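Local structure of arginine kinase (Cydia pomonella granulosis virus, 6VVG) at residues Y204-I215 against L234-V245; N72-V80 against L88-D96. The protein probably acts as an ATP-dependent protein serine/threonine kinase that works as a side-to-side dimer, with a nucleotide pocket that can bind AMP. All coordinates share one frame; numbering follows the deposited sequence.

Interaction 1: residues Y204-I215 against L234-V245; sequences YEILSTEYPFDI and LYSKPLPTIEHV
Tyr-204 and Ile-242 meet in the helical C-terminal lobe of the protein kinase fold, where helix 192-208 and the turn after it pack against the end of helix 228-235 and the chain that runs on from it. From CB, the Tyr-204 side chain leads off with CG opposite the backbone N (chi1 -166°), and the ring slides past Leu-239 and Ile-242, which run oppositely. CD2 lies near Ile-242 CD1 and Leu-239 CD2, and Tyr-204 CE2 touches Leu-239 CG at 3.7 Å. CZ lies near Ile-242 CG1 and Pro-240 O. Ile-242 CD1 sits over one face in a CH-pi contact, 4.0 Å from the centroid of the Tyr-204 ring. Pro-212 CA lies against the other face. At the tip, Tyr-204 OH donates to Pro-240 O at 2.7 Å, from above the carbonyl plane, 41° out of it. One turn on from Tyr-204, Ser-208 OG accepts from Glu-210 N in an ST turn as the chain leaves the helix; Ser-208 CB rests on Ile-242 CG2 at 3.6 Å.

Phe-213 is sandwiched. Pro-212 CB covers one face, and the CD1-CE1 edge of Tyr-235 points into the other, an edge-to-face pair with centroids 4.5 Å apart and planes at 52°. The Tyr-235 ring also meets Trp-197, and its OH is hydrogen-bonded to Phe-180 O, fixing the edge that Phe-213 receives. Leu-239 CD1 touches both Pro-212 CB and Phe-213 CE1, joining the two aromatic sites into one apolar strip. At the rim, the side chains of Asp-214 and Lys-237 cross at about a right angle, and OD2 and NZ make a long salt bridge. A water binds the backbones more closely: it accepts from Asp-214 N at 3.0 Å and donates to Leu-234 O at 2.9 Å.

Interaction 2: residues N72-V80 against L88-D96; sequences NFIKLHNFV and LLIMDYVSD. With AMP (adenosine monophosphate), chain C.
Ile-90 and the pair His-77 and Asn-78 face each other at a classic beta bulge in the antiparallel hairpin of strands 76-82 and 87-92, which runs into the kinase hinge. Ile-90 O takes both amides: His-77 N arrives at 2.8 Å nearly along the C=O axis, Asn-78 N at 3.2 Å in the carbonyl plane. Ile-90 N returns a straight bond to Asn-78 O, and its side chain lies against Asn-78 CB on the sheet face that also holds Val-80 and Leu-88.

Asp-92 secures the far side of the bulge. His-77 NE2 reaches Asp-92 OD1 at 2.7 Å, with the oxygen in the imidazole plane but the nitrogen 50° above the carboxylate plane. The same OD1 carries a salt bridge to Lys-44, while His-77 ND1 bonds to Asp-83 of the second subunit. Carboxylates at both ring nitrogens would probably favour a protonated imidazole. A water accepts from Lys-75 N and NZ and donates to Asp-92 OD2.

Ile-74 carries the contact into the nucleotide pocket. Its CG2 packs on Met-91 CB at 4.0 Å; Met-91, by its place just before the hinge, corresponds to the gatekeeper. Ile-74 CD1 touches both Val-94 CG2 and the adenine amino group N6. The Tyr-93 ring lays its face over AMP C2. The hinge backbone reads the base in the usual kinase manner, with Asp-92 O receiving a weak bond from N6 and Val-94 N donating to AMP N1 at 3.2 Å.

Interaction 2 comes first along the chain and belongs to the five-stranded sheet of the N-terminal lobe; interaction 1 follows, in the helical C-terminal lobe, toward its surface. Their centres are 33 Å apart on opposite sides of the chain's centre, and the nearest atoms are about 13 Å from each other, so they never touch. Helix 115-133 is common ground: Phe-73 packs on Ala-128 and Leu-132, while Leu-207 packs on Cys-118. The roles differ too. Segments 72-80 and 88-96 border the nucleotide and the second subunit, whose strand extends the sheet, whereas 204-215 and 234-245 join elements of the C-terminal lobe, away from both AMP and the dimer partner.

Interaction 1: residues Y204-I215 against L234-V245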
loop_
_atom_site.group_PDB
_atom_site.type_symbol
_atom_site.label_atom_id
_atom_site.label_comp_id
_atom_site.label_asym_id
_atom_site.label_seq_id
_atom_site.Cartn_x
_atom_site.Cartn_y
_atom_site.Cartn_z
ATOM N N TYR A 204 14.480 24.889 4.891
ATOM C CA TYR A 204 14.495 26.234 5.453
ATOM C C TYR A 204 14.789 26.197 6.947
ATOM O O TYR A 204 15.526 27.042 7.467
ATOM C CB TYR A 204 13.164 26.937 5.195
ATOM C CG TYR A 204 13.232 28.428 5.438
ATOM C CD1 TYR A 204 13.214 28.949 6.730
ATOM C CD2 TYR A 204 13.337 29.316 4.379
ATOM C CE1 TYR A 204 13.294 30.313 6.953
ATOM C CE2 TYR A 204 13.409 30.679 4.593
ATOM C CZ TYR A 204 13.388 31.170 5.878
ATOM O OH TYR A 204 13.461 32.528 6.088
ATOM N N GLU A 205 14.228 25.214 7.651
ATOM C CA GLU A 205 14.356 25.175 9.102
ATOM C C GLU A 205 15.778 24.830 9.523
ATOM O O GLU A 205 16.340 25.473 10.416
ATOM C CB GLU A 205 13.355 24.178 9.684
ATOM C CG GLU A 205 11.921 24.684 9.625
ATOM C CD GLU A 205 10.916 23.695 10.171
ATOM O OE1 GLU A 205 10.940 22.524 9.738
ATOM O OE2 GLU A 205 10.099 24.095 11.028
ATOM N N ILE A 206 16.387 23.820 8.897
ATOM C CA ILE A 206 17.741 23.469 9.316
ATOM C C ILE A 206 18.737 24.536 8.878
ATOM O O ILE A 206 19.730 24.787 9.571
ATOM C CB ILE A 206 18.162 22.079 8.808
ATOM C CG1 ILE A 206 18.062 21.978 7.288
ATOM C CG2 ILE A 206 17.333 20.999 9.483
ATOM C CD1 ILE A 206 18.619 20.665 6.746
ATOM N N LEU A 207 18.503 25.177 7.730
ATOM C CA LEU A 207 19.433 26.201 7.265
ATOM C C LEU A 207 19.351 27.454 8.127
ATOM O O LEU A 207 20.381 28.050 8.467
ATOM C CB LEU A 207 19.151 26.545 5.803
ATOM C CG LEU A 207 19.673 25.562 4.756
ATOM C CD1 LEU A 207 19.044 25.842 3.395
ATOM C CD2 LEU A 207 21.188 25.619 4.674
ATOM N N SER A 208 18.138 27.863 8.499
ATOM C CA SER A 208 17.929 29.109 9.225
ATOM C C SER A 208 17.686 28.918 10.714
ATOM O O SER A 208 17.869 29.869 11.481
ATOM C CB SER A 208 16.735 29.870 8.634
ATOM O OG SER A 208 15.510 29.267 9.024
ATOM N N THR A 209 17.297 27.718 11.137
ATOM C CA THR A 209 16.824 27.411 12.485
ATOM C C THR A 209 15.497 28.092 12.795
ATOM O O THR A 209 15.090 28.138 13.964
ATOM C CB THR A 209 17.848 27.781 13.570
ATOM O OG1 THR A 209 17.845 29.197 13.794
ATOM C CG2 THR A 209 19.243 27.332 13.170
ATOM N N GLU A 210 14.815 28.635 11.786
ATOM C CA GLU A 210 13.509 29.252 11.960
ATOM C C GLU A 210 12.521 28.649 10.966
ATOM O O GLU A 210 12.901 28.129 9.916
ATOM C CB GLU A 210 13.574 30.774 11.768
ATOM C CG GLU A 210 14.457 31.503 12.768
ATOM C CD GLU A 210 13.785 31.689 14.116
ATOM O OE1 GLU A 210 12.636 31.226 14.283
ATOM O OE2 GLU A 210 14.406 32.299 15.012
ATOM N N TYR A 211 11.232 28.728 11.316
ATOM C CA TYR A 211 10.147 28.284 10.450
ATOM C C TYR A 211 9.909 29.321 9.352
ATOM O O TYR A 211 9.906 30.525 9.625
ATOM C CB TYR A 211 8.874 28.068 11.277
ATOM C CG TYR A 211 7.666 27.638 10.483
ATOM C CD1 TYR A 211 7.488 26.315 10.103
ATOM C CD2 TYR A 211 6.700 28.559 10.119
ATOM C CE1 TYR A 211 6.382 25.927 9.366
ATOM C CE2 TYR A 211 5.593 28.184 9.390
ATOM C CZ TYR A 211 5.439 26.869 9.013
ATOM O OH TYR A 211 4.333 26.501 8.281
ATOM N N PRO A 212 9.728 28.884 8.103
ATOM C CA PRO A 212 9.710 29.866 7.002
ATOM C C PRO A 212 8.638 30.937 7.130
ATOM O O PRO A 212 8.920 32.112 6.868
ATOM C CB PRO A 212 9.492 28.994 5.752
ATOM C CG PRO A 212 8.985 27.643 6.280
ATOM C CD PRO A 212 9.674 27.493 7.612
ATOM N N PHE A 213 7.418 30.577 7.515
ATOM C CA PHE A 213 6.271 31.464 7.381
ATOM C C PHE A 213 5.888 32.089 8.720
ATOM O O PHE A 213 6.380 31.712 9.785
ATOM C CB PHE A 213 5.098 30.695 6.768
ATOM C CG PHE A 213 5.455 29.982 5.492
ATOM C CD1 PHE A 213 5.781 30.701 4.353
ATOM C CD2 PHE A 213 5.484 28.598 5.433
ATOM C CE1 PHE A 213 6.120 30.055 3.180
ATOM C CE2 PHE A 213 5.823 27.947 4.259
ATOM C CZ PHE A 213 6.140 28.678 3.133
ATOM N N ASP A 214 4.980 33.062 8.643
ATOM C CA ASP A 214 4.773 34.043 9.709
ATOM C C ASP A 214 3.724 33.541 10.696
ATOM O O ASP A 214 2.543 33.890 10.637
ATOM C CB ASP A 214 4.367 35.380 9.097
ATOM C CG ASP A 214 4.572 36.557 10.033
ATOM O OD1 ASP A 214 5.111 36.367 11.140
ATOM O OD2 ASP A 214 4.183 37.684 9.649
ATOM N N ILE A 215 4.183 32.731 11.650
ATOM C CA ILE A 215 3.344 32.289 12.754
ATOM C C ILE A 215 4.169 32.249 14.035
ATOM O O ILE A 215 5.401 32.283 14.012
ATOM C CB ILE A 215 2.709 30.904 12.502
ATOM C CG1 ILE A 215 3.788 29.828 12.367
ATOM C CG2 ILE A 215 1.834 30.923 11.260
ATOM C CD1 ILE A 215 3.236 28.424 12.151
ATOM N N LEU A 234 -0.374 33.135 4.473
ATOM C CA LEU A 234 1.026 33.179 4.876
ATOM C C LEU A 234 1.944 32.831 3.714
ATOM O O LEU A 234 2.989 33.466 3.529
ATOM C CB LEU A 234 1.250 32.227 6.047
ATOM C CG LEU A 234 0.364 32.524 7.256
ATOM C CD1 LEU A 234 0.667 31.582 8.404
ATOM C CD2 LEU A 234 0.536 33.980 7.696
ATOM N N TYR A 235 1.568 31.832 2.912
ATOM C CA TYR A 235 2.376 31.473 1.754
ATOM C C TYR A 235 2.449 32.605 0.737
ATOM O O TYR A 235 3.348 32.607 -0.112
ATOM C CB TYR A 235 1.814 30.215 1.086
ATOM C CG TYR A 235 1.806 28.980 1.964
ATOM C CD1 TYR A 235 2.541 28.927 3.141
ATOM C CD2 TYR A 235 1.058 27.865 1.612
ATOM C CE1 TYR A 235 2.532 27.801 3.942
ATOM C CE2 TYR A 235 1.040 26.735 2.408
ATOM C CZ TYR A 235 1.777 26.707 3.569
ATOM O OH TYR A 235 1.758 25.579 4.357
ATOM N N SER A 236 1.529 33.568 0.805
ATOM C CA SER A 236 1.531 34.693 -0.120
ATOM C C SER A 236 2.513 35.790 0.272
ATOM O O SER A 236 2.772 36.680 -0.542
ATOM C CB SER A 236 0.128 35.297 -0.220
ATOM O OG SER A 236 -0.737 34.476 -0.985
ATOM N N LYS A 237 3.052 35.760 1.484
ATOM C CA LYS A 237 3.997 36.772 1.933
ATOM C C LYS A 237 5.414 36.403 1.523
ATOM O O LYS A 237 5.708 35.242 1.228
ATOM C CB LYS A 237 3.916 36.933 3.449
ATOM C CG LYS A 237 2.496 37.022 3.988
ATOM C CD LYS A 237 2.477 37.491 5.441
ATOM C CE LYS A 237 1.055 37.543 5.990
ATOM N NZ LYS A 237 1.024 37.601 7.481
ATOM N N PRO A 238 6.316 37.381 1.462
ATOM C CA PRO A 238 7.693 37.078 1.051
ATOM C C PRO A 238 8.365 36.075 1.983
ATOM O O PRO A 238 8.194 36.116 3.203
ATOM C CB PRO A 238 8.391 38.444 1.105
ATOM C CG PRO A 238 7.264 39.453 0.882
ATOM C CD PRO A 238 6.073 38.831 1.607
ATOM N N LEU A 239 9.149 35.179 1.392
ATOM C CA LEU A 239 9.984 34.270 2.171
ATOM C C LEU A 239 11.202 35.020 2.684
ATOM O O LEU A 239 11.965 35.572 1.881
ATOM C CB LEU A 239 10.422 33.086 1.319
ATOM C CG LEU A 239 10.989 31.891 2.085
ATOM C CD1 LEU A 239 9.873 31.216 2.896
ATOM C CD2 LEU A 239 11.664 30.888 1.159
ATOM N N PRO A 240 11.424 35.083 4.001
ATOM C CA PRO A 240 12.586 35.824 4.508
ATOM C C PRO A 240 13.900 35.252 3.993
ATOM O O PRO A 240 14.088 34.036 3.916
ATOM C CB PRO A 240 12.473 35.676 6.030
ATOM C CG PRO A 240 11.014 35.398 6.290
ATOM C CD PRO A 240 10.533 34.619 5.084
ATOM N N THR A 241 14.818 36.152 3.651
ATOM C CA THR A 241 16.180 35.746 3.335
ATOM C C THR A 241 16.840 35.139 4.568
ATOM O O THR A 241 16.668 35.628 5.688
ATOM C CB THR A 241 16.994 36.946 2.846
ATOM O OG1 THR A 241 16.383 37.498 1.673
ATOM C CG2 THR A 241 18.423 36.530 2.526
ATOM N N ILE A 242 17.597 34.065 4.361
ATOM C CA ILE A 242 18.400 33.462 5.420
ATOM C C ILE A 242 19.758 34.152 5.387
ATOM O O ILE A 242 20.557 33.924 4.476
ATOM C CB ILE A 242 18.532 31.946 5.245
ATOM C CG1 ILE A 242 17.151 31.324 5.045
ATOM C CG2 ILE A 242 19.218 31.337 6.460
ATOM C CD1 ILE A 242 17.184 29.855 4.675
ATOM N N GLU A 243 20.017 35.000 6.383
ATOM C CA GLU A 243 21.084 35.990 6.257
ATOM C C GLU A 243 22.451 35.334 6.107
ATOM O O GLU A 243 23.248 35.728 5.248
ATOM C CB GLU A 243 21.064 36.927 7.467
ATOM C CG GLU A 243 21.901 38.190 7.308
ATOM C CD GLU A 243 21.504 39.026 6.100
ATOM O OE1 GLU A 243 20.425 38.780 5.521
ATOM O OE2 GLU A 243 22.275 39.937 5.733
ATOM N N HIS A 244 22.750 34.335 6.933
ATOM C CA HIS A 244 24.109 33.808 7.040
ATOM C C HIS A 244 24.267 32.444 6.367
ATOM O O HIS A 244 25.028 31.584 6.824
ATOM C CB HIS A 244 24.546 33.734 8.504
ATOM C CG HIS A 244 24.491 35.051 9.217
ATOM N ND1 HIS A 244 24.933 36.220 8.640
ATOM C CD2 HIS A 244 24.033 35.387 10.447
ATOM C CE1 HIS A 244 24.754 37.221 9.485
ATOM N NE2 HIS A 244 24.212 36.742 10.590
ATOM N N VAL A 245 23.569 32.240 5.255
ATOM C CA VAL A 245 23.827 31.129 4.354
ATOM C C VAL A 245 23.988 31.700 2.951
ATOM O O VAL A 245 23.680 32.863 2.691
ATOM C CB VAL A 245 22.719 30.054 4.388
ATOM C CG1 VAL A 245 22.492 29.573 5.815
ATOM C CG2 VAL A 245 21.438 30.579 3.774
HETATM O O HOH W 1 4.507 34.162 5.922
#

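Interaction 2: residues N72-V80 against L88-D96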
loop_
_atom_site.group_PDB
_atom_site.type_symbol
_atom_site.label_atom_id
_atom_site.label_comp_id
_atom_site.label_asym_id
_atom_site.label_seq_id
_atom_site.Cartn_x
_atom_site.Cartn_y
_atom_site.Cartn_z
ATOM N N ASN A 72 18.642 4.670 4.478
ATOM C CA ASN A 72 18.048 5.837 5.117
ATOM C C ASN A 72 16.620 5.591 5.599
ATOM O O ASN A 72 15.958 6.532 6.048
ATOM C CB ASN A 72 18.089 7.026 4.158
ATOM C CG ASN A 72 19.497 7.342 3.690
ATOM O OD1 ASN A 72 19.831 7.166 2.518
ATOM N ND2 ASN A 72 20.335 7.799 4.614
ATOM N N PHE A 73 16.139 4.355 5.519
ATOM C CA PHE A 73 14.876 3.939 6.108
ATOM C C PHE A 73 15.161 2.917 7.203
ATOM O O PHE A 73 16.301 2.491 7.400
ATOM C CB PHE A 73 13.933 3.381 5.036
ATOM C CG PHE A 73 13.405 4.436 4.100
ATOM C CD1 PHE A 73 14.106 4.782 2.957
ATOM C CD2 PHE A 73 12.216 5.095 4.373
ATOM C CE1 PHE A 73 13.628 5.753 2.096
ATOM C CE2 PHE A 73 11.732 6.069 3.514
ATOM C CZ PHE A 73 12.442 6.400 2.377
ATOM N N ILE A 74 14.116 2.539 7.936
ATOM C CA ILE A 74 14.250 1.761 9.165
ATOM C C ILE A 74 13.744 0.347 8.914
ATOM O O ILE A 74 12.610 0.155 8.457
ATOM C CB ILE A 74 13.500 2.433 10.328
ATOM C CG1 ILE A 74 14.003 3.875 10.484
ATOM C CG2 ILE A 74 13.683 1.648 11.603
ATOM C CD1 ILE A 74 13.593 4.569 11.759
ATOM N N LYS A 75 14.584 -0.640 9.216
ATOM C CA LYS A 75 14.229 -2.028 8.959
ATOM C C LYS A 75 13.176 -2.507 9.954
ATOM O O LYS A 75 13.261 -2.236 11.156
ATOM C CB LYS A 75 15.459 -2.934 9.052
ATOM C CG LYS A 75 16.778 -2.326 8.598
ATOM C CD LYS A 75 16.874 -2.228 7.087
ATOM C CE LYS A 75 18.132 -1.469 6.669
ATOM N NZ LYS A 75 18.449 -0.307 7.559
ATOM N N LEU A 76 12.187 -3.238 9.449
ATOM C CA LEU A 76 11.149 -3.844 10.275
ATOM C C LEU A 76 11.499 -5.308 10.514
ATOM O O LEU A 76 11.630 -6.083 9.561
ATOM C CB LEU A 76 9.781 -3.729 9.606
ATOM C CG LEU A 76 8.605 -4.303 10.396
ATOM C CD1 LEU A 76 8.277 -3.398 11.574
ATOM C CD2 LEU A 76 7.386 -4.493 9.504
ATOM N N HIS A 77 11.631 -5.689 11.784
ATOM C CA HIS A 77 12.042 -7.044 12.128
ATOM C C HIS A 77 10.848 -7.954 12.387
ATOM O O HIS A 77 10.811 -9.086 11.897
ATOM C CB HIS A 77 12.968 -7.002 13.342
ATOM C CG HIS A 77 14.346 -6.519 13.021
ATOM N ND1 HIS A 77 15.199 -7.217 12.195
ATOM C CD2 HIS A 77 15.009 -5.397 13.387
ATOM C CE1 HIS A 77 16.336 -6.554 12.079
ATOM N NE2 HIS A 77 16.248 -5.449 12.795
ATOM N N ASN A 78 9.859 -7.475 13.138
ATOM C CA ASN A 78 8.645 -8.237 13.387
ATOM C C ASN A 78 7.451 -7.297 13.322
ATOM O O ASN A 78 7.581 -6.095 13.554
ATOM C CB ASN A 78 8.679 -8.936 14.748
ATOM C CG ASN A 78 9.895 -9.819 14.917
ATOM O OD1 ASN A 78 9.840 -11.024 14.671
ATOM N ND2 ASN A 78 11.004 -9.224 15.341
ATOM N N PHE A 79 6.285 -7.861 13.013
ATOM C CA PHE A 79 5.056 -7.084 12.914
ATOM C C PHE A 79 3.889 -8.036 13.126
ATOM O O PHE A 79 3.791 -9.064 12.450
ATOM C CB PHE A 79 4.963 -6.371 11.560
ATOM C CG PHE A 79 3.622 -5.762 11.283
ATOM C CD1 PHE A 79 3.044 -4.861 12.169
ATOM C CD2 PHE A 79 2.942 -6.084 10.125
ATOM C CE1 PHE A 79 1.803 -4.305 11.896
ATOM C CE2 PHE A 79 1.709 -5.534 9.847
ATOM C CZ PHE A 79 1.136 -4.644 10.731
ATOM N N VAL A 80 3.030 -7.699 14.080
ATOM C CA VAL A 80 1.846 -8.481 14.402
ATOM C C VAL A 80 0.660 -7.532 14.343
ATOM O O VAL A 80 0.569 -6.598 15.148
ATOM C CB VAL A 80 1.944 -9.144 15.780
ATOM C CG1 VAL A 80 0.676 -9.932 16.057
ATOM C CG2 VAL A 80 3.173 -10.029 15.863
ATOM N N LEU A 88 1.747 -4.651 16.751
ATOM C CA LEU A 88 3.121 -4.390 17.143
ATOM C C LEU A 88 4.019 -4.259 15.923
ATOM O O LEU A 88 3.928 -5.057 14.988
ATOM C CB LEU A 88 3.659 -5.522 18.014
ATOM C CG LEU A 88 2.862 -5.989 19.228
ATOM C CD1 LEU A 88 3.739 -6.895 20.104
ATOM C CD2 LEU A 88 2.359 -4.800 20.007
ATOM N N LEU A 89 4.909 -3.273 15.953
ATOM C CA LEU A 89 6.002 -3.167 14.997
ATOM C C LEU A 89 7.310 -3.134 15.776
ATOM O O LEU A 89 7.532 -2.216 16.573
ATOM C CB LEU A 89 5.875 -1.917 14.125
ATOM C CG LEU A 89 4.791 -1.854 13.052
ATOM C CD1 LEU A 89 3.439 -1.656 13.694
ATOM C CD2 LEU A 89 5.104 -0.732 12.070
ATOM N N ILE A 90 8.167 -4.126 15.557
ATOM C CA ILE A 90 9.479 -4.190 16.197
ATOM C C ILE A 90 10.519 -3.844 15.142
ATOM O O ILE A 90 10.707 -4.590 14.172
ATOM C CB ILE A 90 9.753 -5.563 16.825
ATOM C CG1 ILE A 90 8.695 -5.868 17.887
ATOM C CG2 ILE A 90 11.147 -5.594 17.432
ATOM C CD1 ILE A 90 8.819 -7.243 18.510
ATOM N N MET A 91 11.199 -2.716 15.335
ATOM C CA MET A 91 12.100 -2.141 14.350
ATOM C C MET A 91 13.439 -1.825 15.003
ATOM O O MET A 91 13.586 -1.859 16.228
ATOM C CB MET A 91 11.503 -0.863 13.741
ATOM C CG MET A 91 11.250 0.239 14.771
ATOM S SD MET A 91 10.460 1.704 14.074
ATOM C CE MET A 91 9.002 0.983 13.326
ATOM N N ASP A 92 14.424 -1.516 14.166
ATOM C CA ASP A 92 15.730 -1.128 14.674
ATOM C C ASP A 92 15.632 0.176 15.460
ATOM O O ASP A 92 14.786 1.031 15.183
ATOM C CB ASP A 92 16.723 -0.941 13.524
ATOM C CG ASP A 92 17.337 -2.242 13.051
ATOM O OD1 ASP A 92 17.414 -3.202 13.844
ATOM O OD2 ASP A 92 17.755 -2.297 11.876
ATOM N N TYR A 93 16.509 0.317 16.456
ATOM C CA TYR A 93 16.835 1.611 17.046
ATOM C C TYR A 93 18.027 2.165 16.272
ATOM O O TYR A 93 19.093 1.544 16.259
ATOM C CB TYR A 93 17.168 1.472 18.533
ATOM C CG TYR A 93 17.422 2.790 19.240
ATOM C CD1 TYR A 93 18.573 3.527 18.988
ATOM C CD2 TYR A 93 16.508 3.298 20.156
ATOM C CE1 TYR A 93 18.805 4.731 19.624
ATOM C CE2 TYR A 93 16.736 4.501 20.800
ATOM C CZ TYR A 93 17.885 5.213 20.529
ATOM O OH TYR A 93 18.119 6.412 21.165
ATOM N N VAL A 94 17.851 3.314 15.619
ATOM C CA VAL A 94 18.884 3.855 14.750
ATOM C C VAL A 94 19.559 5.092 15.331
ATOM O O VAL A 94 20.749 5.308 15.067
ATOM C CB VAL A 94 18.324 4.156 13.343
ATOM C CG1 VAL A 94 17.868 2.869 12.659
ATOM C CG2 VAL A 94 17.186 5.161 13.429
ATOM N N SER A 95 18.847 5.915 16.097
ATOM C CA SER A 95 19.446 7.141 16.605
ATOM C C SER A 95 18.578 7.719 17.710
ATOM O O SER A 95 17.365 7.493 17.753
ATOM C CB SER A 95 19.627 8.175 15.486
ATOM O OG SER A 95 20.192 9.381 15.975
ATOM N N ASP A 96 19.222 8.478 18.595
ATOM C CA ASP A 96 18.541 9.167 19.681
ATOM C C ASP A 96 18.076 10.567 19.302
ATOM O O ASP A 96 17.264 11.150 20.029
ATOM C CB ASP A 96 19.464 9.269 20.902
ATOM C CG ASP A 96 20.691 10.129 20.637
ATOM O OD1 ASP A 96 21.423 9.829 19.674
ATOM O OD2 ASP A 96 20.926 11.106 21.384
HETATM P P AMP C . 7.672 7.810 15.795
HETATM O O1P AMP C . 6.909 9.114 15.718
HETATM O O2P AMP C . 8.967 7.986 15.040
HETATM O O3P AMP C . 6.746 6.702 15.355
HETATM O "O5'" AMP C . 8.058 7.505 17.310
HETATM C "C5'" AMP C . 8.101 8.543 18.276
HETATM C "C4'" AMP C . 9.519 8.938 18.615
HETATM O "O4'" AMP C . 10.278 7.767 19.027
HETATM C "C3'" AMP C . 10.347 9.521 17.480
HETATM O "O3'" AMP C . 10.056 10.885 17.224
HETATM C "C2'" AMP C . 11.766 9.280 17.971
HETATM O "O2'" AMP C . 12.110 10.202 18.994
HETATM C "C1'" AMP C . 11.619 7.890 18.592
HETATM N N9 AMP C . 11.879 6.836 17.595
HETATM C C8 AMP C . 10.966 6.392 16.727
HETATM N N7 AMP C . 11.538 5.456 15.968
HETATM C C5 AMP C . 12.811 5.325 16.368
HETATM C C6 AMP C . 13.825 4.509 15.924
HETATM N N6 AMP C . 13.890 3.505 14.880
HETATM N N1 AMP C . 15.020 4.565 16.490
HETATM C C2 AMP C . 15.239 5.432 17.508
HETATM N N3 AMP C . 14.244 6.238 17.948
HETATM C C4 AMP C . 13.028 6.179 17.370
HETATM O O HOH W 2 17.100 0.302 10.359
#